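Local coordinates for glycosylation Associate Protein 1 (Streptococcus agalactiae serotype V, PDB 6OYC), which probably acts as a GT-B-like, sugar-binding accessory protein in the glycosylation and secretion of streptococcal surface proteins, as part of a Gap123 complex, at residues Y219-V224 with T246-L251; N264-Y269 with K290-K295. All blocks are in the same frame, centred on the assembly; numbering follows the deposited sequence.

Contact 1. Residues Y219-V224 with T246-L251; sequences YLHKEV and TSKGNL
Lys248 lies across the C-terminal end of helix 208-223, where the backbones of 219-224 and 246-251 come nearest at Val224 and Gly249, their CA atoms 7.4 Å apart, and Val224 is the first residue to leave helical geometry. The loop before strand 250-255 sends this one long side chain to the helix end. Its CG stands anti to the backbone N (chi1 -160°), the chain runs on nearly straight through chi3, and a bend modelled at chi4 (106°) turns the ammonium group toward the last helical turn. There Lys248 NZ gives a weak hydrogen bond of 3.3 Å to His221 O, though the exact placing of the lysine's end is uncertain. The aliphatic part passes close over the same turn, with Lys248 CD 3.3 Å from Leu220 O. Lysine suits the place: its methylene groups pack against the helix end, while its charge comes near the carbonyl of His221, where the helix dipole should favour a cation.

The imidazole of His221 crosses the lysine obliquely, its ND1 4.1 Å from Lys248 NZ, and any charge on it would probably weaken this arrangement. Two buried aliphatic residues lie beside the lysine's base. Leu220 brings CD1 to 4.3 Å from Lys248 CB and also rests on Ile230 of strand 229-233, and the branched Val224 points toward the loop, where Gly249 adds no side chain. Beyond the loop, Asn250 pairs through its backbone with Asp228 and Ile230. Helix 208-223, strand 229-233 and the neighbouring parallel strand 250-255 belong to the alpha/beta layering of a Rossmann-like domain, as expected of the GT-B clan, and the contact joins the end of the helix to the loop leading into that second strand.

Contact 2. Residues N264-Y269 with K290-K295; sequences NVLEDY and KEKIDK. With SO4 (sulfate ion), chain J.
Leu266 and Lys292 meet where helices 262-267 and 283-292 both end, and the closer-packed part of the contact gathers round this lysine. Leu266 CB is 4.0 Å from Lys292 CD, and its CD2 branch reaches the lysine's CB; the leucine also touches Gln288 and Leu289, so its aliphatic side chain joins the two helices. With CG anti to the backbone N (chi1 -165°) and the rest of the chain extended, Lys292 carries its ammonium group across to the other helix end. There Lys292 NZ donates to Leu266 O at 2.7 Å, from above the carbonyl plane and 50° out of it. Tyr269 crosses the lysine at about a right angle, and its phenol end meets the chain near CE, with Tyr269 OH 3.0 Å from Lys292 CE.

Toward solvent the contact loosens: Tyr269 and Lys292 are themselves exposed, and Glu267 turns away and barely takes part. Asp268 points away from 290-295 and caps the start of helix 269-273, also bonding Ser271. One turn earlier, in helix 262-267, Asn264 ND2 gives a hydrogen bond of 2.9 Å to O2 of a sulfate ion, probably from the crystallisation liquor, which Gln236, Asn260 and Asn261 also hold.

The chemistry is thus that of a positive charge at a helix C-terminus, where the carbonyl, and perhaps the partial negative charge of the short helix's end, probably favours the ammonium group.

In the fold
Contact 1 and contact 2 follow each other along the chain, linked by strand 250-255, which leads on to helix 262-267. Their centres are about 23 Å apart and their nearest atoms about 7 Å apart, so they do not touch. Both lie toward the periphery, their centres about 28 and 27 Å from that of the chain, around the same seven-stranded parallel sheet: residues 246-251 enter its fifth strand in chain order, while 290-295 lead to its edge strand 297-299. Each uses a lysine to reach the end of a helix. The sulfate ion sits beside 264-269, away from contact 1, and may mark a place able to accept an anion.

Contact 1. Residues Y219-V224 with T246-L251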
loop_
_atom_site.group_PDB
_atom_site.type_symbol
_atom_site.label_atom_id
_atom_site.label_comp_id
_atom_site.label_asym_id
_atom_site.label_seq_id
_atom_site.Cartn_x
_atom_site.Cartn_y
_atom_site.Cartn_z
ATOM N N TYR A 219 -20.011 6.548 16.471
ATOM C CA TYR A 219 -18.650 6.585 17.005
ATOM C C TYR A 219 -18.284 8.004 17.410
ATOM O O TYR A 219 -17.701 8.238 18.475
ATOM C CB TYR A 219 -17.640 6.056 15.972
ATOM C CG TYR A 219 -16.191 6.139 16.460
ATOM C CD1 TYR A 219 -15.614 5.087 17.170
ATOM C CD2 TYR A 219 -15.411 7.273 16.232
ATOM C CE1 TYR A 219 -14.298 5.160 17.637
ATOM C CE2 TYR A 219 -14.088 7.359 16.707
ATOM C CZ TYR A 219 -13.546 6.296 17.401
ATOM O OH TYR A 219 -12.248 6.354 17.867
ATOM N N LEU A 220 -18.594 8.959 16.538
ATOM C CA LEU A 220 -18.301 10.360 16.791
ATOM C C LEU A 220 -18.947 10.812 18.084
ATOM O O LEU A 220 -18.289 11.403 18.949
ATOM C CB LEU A 220 -18.807 11.198 15.625
ATOM C CG LEU A 220 -18.607 12.697 15.715
ATOM C CD1 LEU A 220 -17.128 13.024 15.813
ATOM C CD2 LEU A 220 -19.219 13.333 14.488
ATOM N N HIS A 221 -20.238 10.495 18.239
ATOM C CA HIS A 221 -20.977 10.851 19.443
ATOM C C HIS A 221 -20.363 10.221 20.690
ATOM O O HIS A 221 -20.129 10.905 21.691
ATOM C CB HIS A 221 -22.439 10.432 19.294
ATOM C CG HIS A 221 -23.290 10.799 20.471
ATOM N ND1 HIS A 221 -23.466 12.105 20.884
ATOM C CD2 HIS A 221 -24.006 10.033 21.328
ATOM C CE1 HIS A 221 -24.260 12.126 21.939
ATOM N NE2 HIS A 221 -24.603 10.883 22.229
ATOM N N LYS A 222 -20.075 8.919 20.648
ATOM C CA LYS A 222 -19.675 8.239 21.879
ATOM C C LYS A 222 -18.188 8.345 22.178
ATOM O O LYS A 222 -17.804 8.315 23.349
ATOM C CB LYS A 222 -20.043 6.756 21.825
ATOM C CG LYS A 222 -21.522 6.451 21.734
ATOM C CD LYS A 222 -21.748 4.946 21.897
ATOM C CE LYS A 222 -21.809 4.530 23.363
ATOM N NZ LYS A 222 -22.012 3.057 23.527
ATOM N N GLU A 223 -17.328 8.426 21.160
ATOM C CA GLU A 223 -15.914 8.132 21.371
ATOM C C GLU A 223 -14.981 9.315 21.184
ATOM O O GLU A 223 -13.820 9.234 21.603
ATOM C CB GLU A 223 -15.469 6.999 20.437
ATOM C CG GLU A 223 -16.276 5.729 20.641
ATOM C CD GLU A 223 -15.971 5.086 21.980
ATOM O OE1 GLU A 223 -14.843 5.301 22.487
ATOM O OE2 GLU A 223 -16.840 4.369 22.521
ATOM N N VAL A 224 -15.437 10.393 20.566
ATOM C CA VAL A 224 -14.599 11.556 20.316
ATOM C C VAL A 224 -14.911 12.582 21.393
ATOM O O VAL A 224 -16.066 12.984 21.564
ATOM C CB VAL A 224 -14.838 12.122 18.908
ATOM C CG1 VAL A 224 -13.938 13.305 18.643
ATOM C CG2 VAL A 224 -14.602 11.032 17.868
ATOM N N THR A 246 -18.511 17.976 11.634
ATOM C CA THR A 246 -17.309 17.945 12.467
ATOM C C THR A 246 -17.337 18.916 13.650
ATOM O O THR A 246 -16.269 19.268 14.174
ATOM C CB THR A 246 -16.061 18.227 11.630
ATOM O OG1 THR A 246 -14.896 17.922 12.407
ATOM C CG2 THR A 246 -16.001 19.715 11.213
ATOM N N SER A 247 -18.513 19.348 14.104
ATOM C CA SER A 247 -18.511 20.374 15.137
ATOM C C SER A 247 -17.895 19.897 16.453
ATOM O O SER A 247 -17.451 20.735 17.244
ATOM C CB SER A 247 -19.931 20.891 15.361
ATOM O OG SER A 247 -20.199 21.987 14.500
ATOM N N LYS A 248 -17.802 18.583 16.685
ATOM C CA LYS A 248 -17.444 18.093 18.017
ATOM C C LYS A 248 -16.007 18.452 18.403
ATOM O O LYS A 248 -15.757 18.866 19.538
ATOM C CB LYS A 248 -17.666 16.581 18.108
ATOM C CG LYS A 248 -17.788 16.038 19.544
ATOM C CD LYS A 248 -18.514 14.678 19.578
ATOM C CE LYS A 248 -18.665 14.115 20.999
ATOM N NZ LYS A 248 -20.040 14.185 21.602
ATOM N N GLY A 249 -15.045 18.300 17.493
ATOM C CA GLY A 249 -13.673 18.544 17.912
ATOM C C GLY A 249 -12.765 19.277 16.938
ATOM O O GLY A 249 -13.220 20.058 16.096
ATOM N N ASN A 250 -11.470 19.036 17.055
ATOM C CA ASN A 250 -10.495 19.564 16.111
ATOM C C ASN A 250 -10.342 18.647 14.909
ATOM O O ASN A 250 -10.545 17.431 14.988
ATOM C CB ASN A 250 -9.139 19.757 16.777
ATOM C CG ASN A 250 -9.167 20.854 17.794
ATOM O OD1 ASN A 250 -9.491 21.992 17.466
ATOM N ND2 ASN A 250 -8.893 20.514 19.052
ATOM N N LEU A 251 -9.932 19.242 13.796
ATOM C CA LEU A 251 -9.905 18.541 12.525
ATOM C C LEU A 251 -8.621 18.872 11.787
ATOM O O LEU A 251 -8.272 20.050 11.648
ATOM C CB LEU A 251 -11.125 18.923 11.678
ATOM C CG LEU A 251 -11.193 18.339 10.259
ATOM C CD1 LEU A 251 -11.268 16.819 10.290
ATOM C CD2 LEU A 251 -12.389 18.913 9.532
#

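Contact 2. Residues N264-Y269 with K290-K295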
loop_
_atom_site.group_PDB
_atom_site.type_symbol
_atom_site.label_atom_id
_atom_site.label_comp_id
_atom_site.label_asym_id
_atom_site.label_seq_id
_atom_site.Cartn_x
_atom_site.Cartn_y
_atom_site.Cartn_z
ATOM N N ASN A 264 -9.518 18.574 -7.163
ATOM C CA ASN A 264 -10.618 18.188 -6.287
ATOM C C ASN A 264 -10.420 18.735 -4.882
ATOM O O ASN A 264 -11.380 19.158 -4.234
ATOM C CB ASN A 264 -10.756 16.667 -6.238
ATOM C CG ASN A 264 -11.373 16.101 -7.497
ATOM O OD1 ASN A 264 -11.748 16.844 -8.413
ATOM N ND2 ASN A 264 -11.496 14.780 -7.547
ATOM N N VAL A 265 -9.184 18.720 -4.386
ATOM C CA VAL A 265 -8.923 19.319 -3.085
ATOM C C VAL A 265 -9.266 20.807 -3.112
ATOM O O VAL A 265 -10.077 21.292 -2.315
ATOM C CB VAL A 265 -7.465 19.083 -2.661
ATOM C CG1 VAL A 265 -7.189 19.831 -1.365
ATOM C CG2 VAL A 265 -7.195 17.583 -2.516
ATOM N N LEU A 266 -8.666 21.545 -4.049
ATOM C CA LEU A 266 -8.815 22.997 -4.089
ATOM C C LEU A 266 -10.230 23.439 -4.385
ATOM O O LEU A 266 -10.536 24.621 -4.206
ATOM C CB LEU A 266 -7.895 23.594 -5.142
ATOM C CG LEU A 266 -6.436 23.308 -4.863
ATOM C CD1 LEU A 266 -5.631 23.384 -6.156
ATOM C CD2 LEU A 266 -5.974 24.322 -3.838
ATOM N N GLU A 267 -11.091 22.534 -4.834
ATOM C CA GLU A 267 -12.470 22.876 -5.117
ATOM C C GLU A 267 -13.382 22.686 -3.911
ATOM O O GLU A 267 -14.444 23.321 -3.843
ATOM C CB GLU A 267 -12.954 22.041 -6.314
ATOM C CG GLU A 267 -14.423 21.727 -6.368
ATOM C CD GLU A 267 -14.794 20.839 -7.552
ATOM O OE1 GLU A 267 -14.385 19.650 -7.553
ATOM O OE2 GLU A 267 -15.508 21.331 -8.468
ATOM N N ASP A 268 -12.980 21.856 -2.947
ATOM C CA ASP A 268 -13.840 21.492 -1.823
ATOM C C ASP A 268 -13.669 22.504 -0.686
ATOM O O ASP A 268 -13.170 22.196 0.398
ATOM C CB ASP A 268 -13.525 20.075 -1.363
ATOM C CG ASP A 268 -14.504 19.570 -0.314
ATOM O OD1 ASP A 268 -15.342 20.365 0.166
ATOM O OD2 ASP A 268 -14.425 18.372 0.044
ATOM N N TYR A 269 -14.098 23.741 -0.971
ATOM C CA TYR A 269 -14.056 24.826 0.015
ATOM C C TYR A 269 -14.658 24.411 1.350
ATOM O O TYR A 269 -14.148 24.783 2.414
ATOM C CB TYR A 269 -14.830 26.038 -0.491
ATOM C CG TYR A 269 -14.146 26.947 -1.493
ATOM C CD1 TYR A 269 -13.365 28.021 -1.072
ATOM C CD2 TYR A 269 -14.341 26.772 -2.864
ATOM C CE1 TYR A 269 -12.767 28.879 -1.990
ATOM C CE2 TYR A 269 -13.738 27.619 -3.791
ATOM C CZ TYR A 269 -12.955 28.677 -3.345
ATOM O OH TYR A 269 -12.360 29.536 -4.257
ATOM N N LYS A 290 -1.922 26.865 0.230
ATOM C CA LYS A 290 -1.655 28.138 0.892
ATOM C C LYS A 290 -2.089 29.322 0.038
ATOM O O LYS A 290 -2.519 30.351 0.569
ATOM C CB LYS A 290 -0.163 28.252 1.215
ATOM C CG LYS A 290 0.295 27.495 2.447
ATOM C CD LYS A 290 -0.093 28.215 3.752
ATOM C CE LYS A 290 0.884 27.866 4.894
ATOM N NZ LYS A 290 0.372 28.248 6.259
ATOM N N GLU A 291 -1.981 29.195 -1.287
ATOM C CA GLU A 291 -2.454 30.245 -2.180
ATOM C C GLU A 291 -3.957 30.437 -2.053
ATOM O O GLU A 291 -4.442 31.575 -2.003
ATOM C CB GLU A 291 -2.080 29.895 -3.620
ATOM C CG GLU A 291 -2.476 30.909 -4.689
ATOM C CD GLU A 291 -1.631 30.760 -5.962
ATOM O OE1 GLU A 291 -1.265 31.792 -6.571
ATOM O OE2 GLU A 291 -1.324 29.604 -6.347
ATOM N N LYS A 292 -4.715 29.341 -1.983
ATOM C CA LYS A 292 -6.155 29.466 -2.131
ATOM C C LYS A 292 -6.889 29.636 -0.811
ATOM O O LYS A 292 -7.961 30.244 -0.796
ATOM C CB LYS A 292 -6.734 28.264 -2.884
ATOM C CG LYS A 292 -8.168 28.523 -3.397
ATOM C CD LYS A 292 -8.617 27.466 -4.392
ATOM C CE LYS A 292 -10.015 27.754 -4.930
ATOM N NZ LYS A 292 -10.469 26.731 -5.943
ATOM N N ILE A 293 -6.374 29.126 0.305
ATOM C CA ILE A 293 -7.094 29.304 1.557
ATOM C C ILE A 293 -6.121 29.647 2.667
ATOM O O ILE A 293 -4.956 29.250 2.660
ATOM C CB ILE A 293 -7.957 28.083 1.956
ATOM C CG1 ILE A 293 -8.896 28.472 3.119
ATOM C CG2 ILE A 293 -7.082 26.897 2.313
ATOM C CD1 ILE A 293 -9.957 27.434 3.526
ATOM N N ASP A 294 -6.629 30.422 3.615
ATOM C CA ASP A 294 -5.896 30.844 4.793
ATOM C C ASP A 294 -6.101 29.786 5.868
ATOM O O ASP A 294 -6.979 29.882 6.734
ATOM C CB ASP A 294 -6.376 32.215 5.239
ATOM C CG ASP A 294 -5.484 32.820 6.274
ATOM O OD1 ASP A 294 -4.249 32.799 6.062
ATOM O OD2 ASP A 294 -6.015 33.313 7.298
ATOM N N LYS A 295 -5.281 28.744 5.781
ATOM C CA LYS A 295 -5.224 27.673 6.758
ATOM C C LYS A 295 -3.767 27.297 6.946
ATOM O O LYS A 295 -2.974 27.382 5.999
ATOM C CB LYS A 295 -6.007 26.426 6.317
ATOM C CG LYS A 295 -7.518 26.567 6.321
ATOM C CD LYS A 295 -8.063 26.668 7.734
ATOM C CE LYS A 295 -9.576 26.802 7.684
ATOM N NZ LYS A 295 -10.214 26.747 9.029
HETATM S S SO4 J . -10.395 13.001 -4.162
HETATM O O1 SO4 J . -10.799 12.716 -2.782
HETATM O O2 SO4 J . -11.356 13.903 -4.803
HETATM O O3 SO4 J . -9.065 13.644 -4.159
HETATM O O4 SO4 J . -10.293 11.735 -4.915
#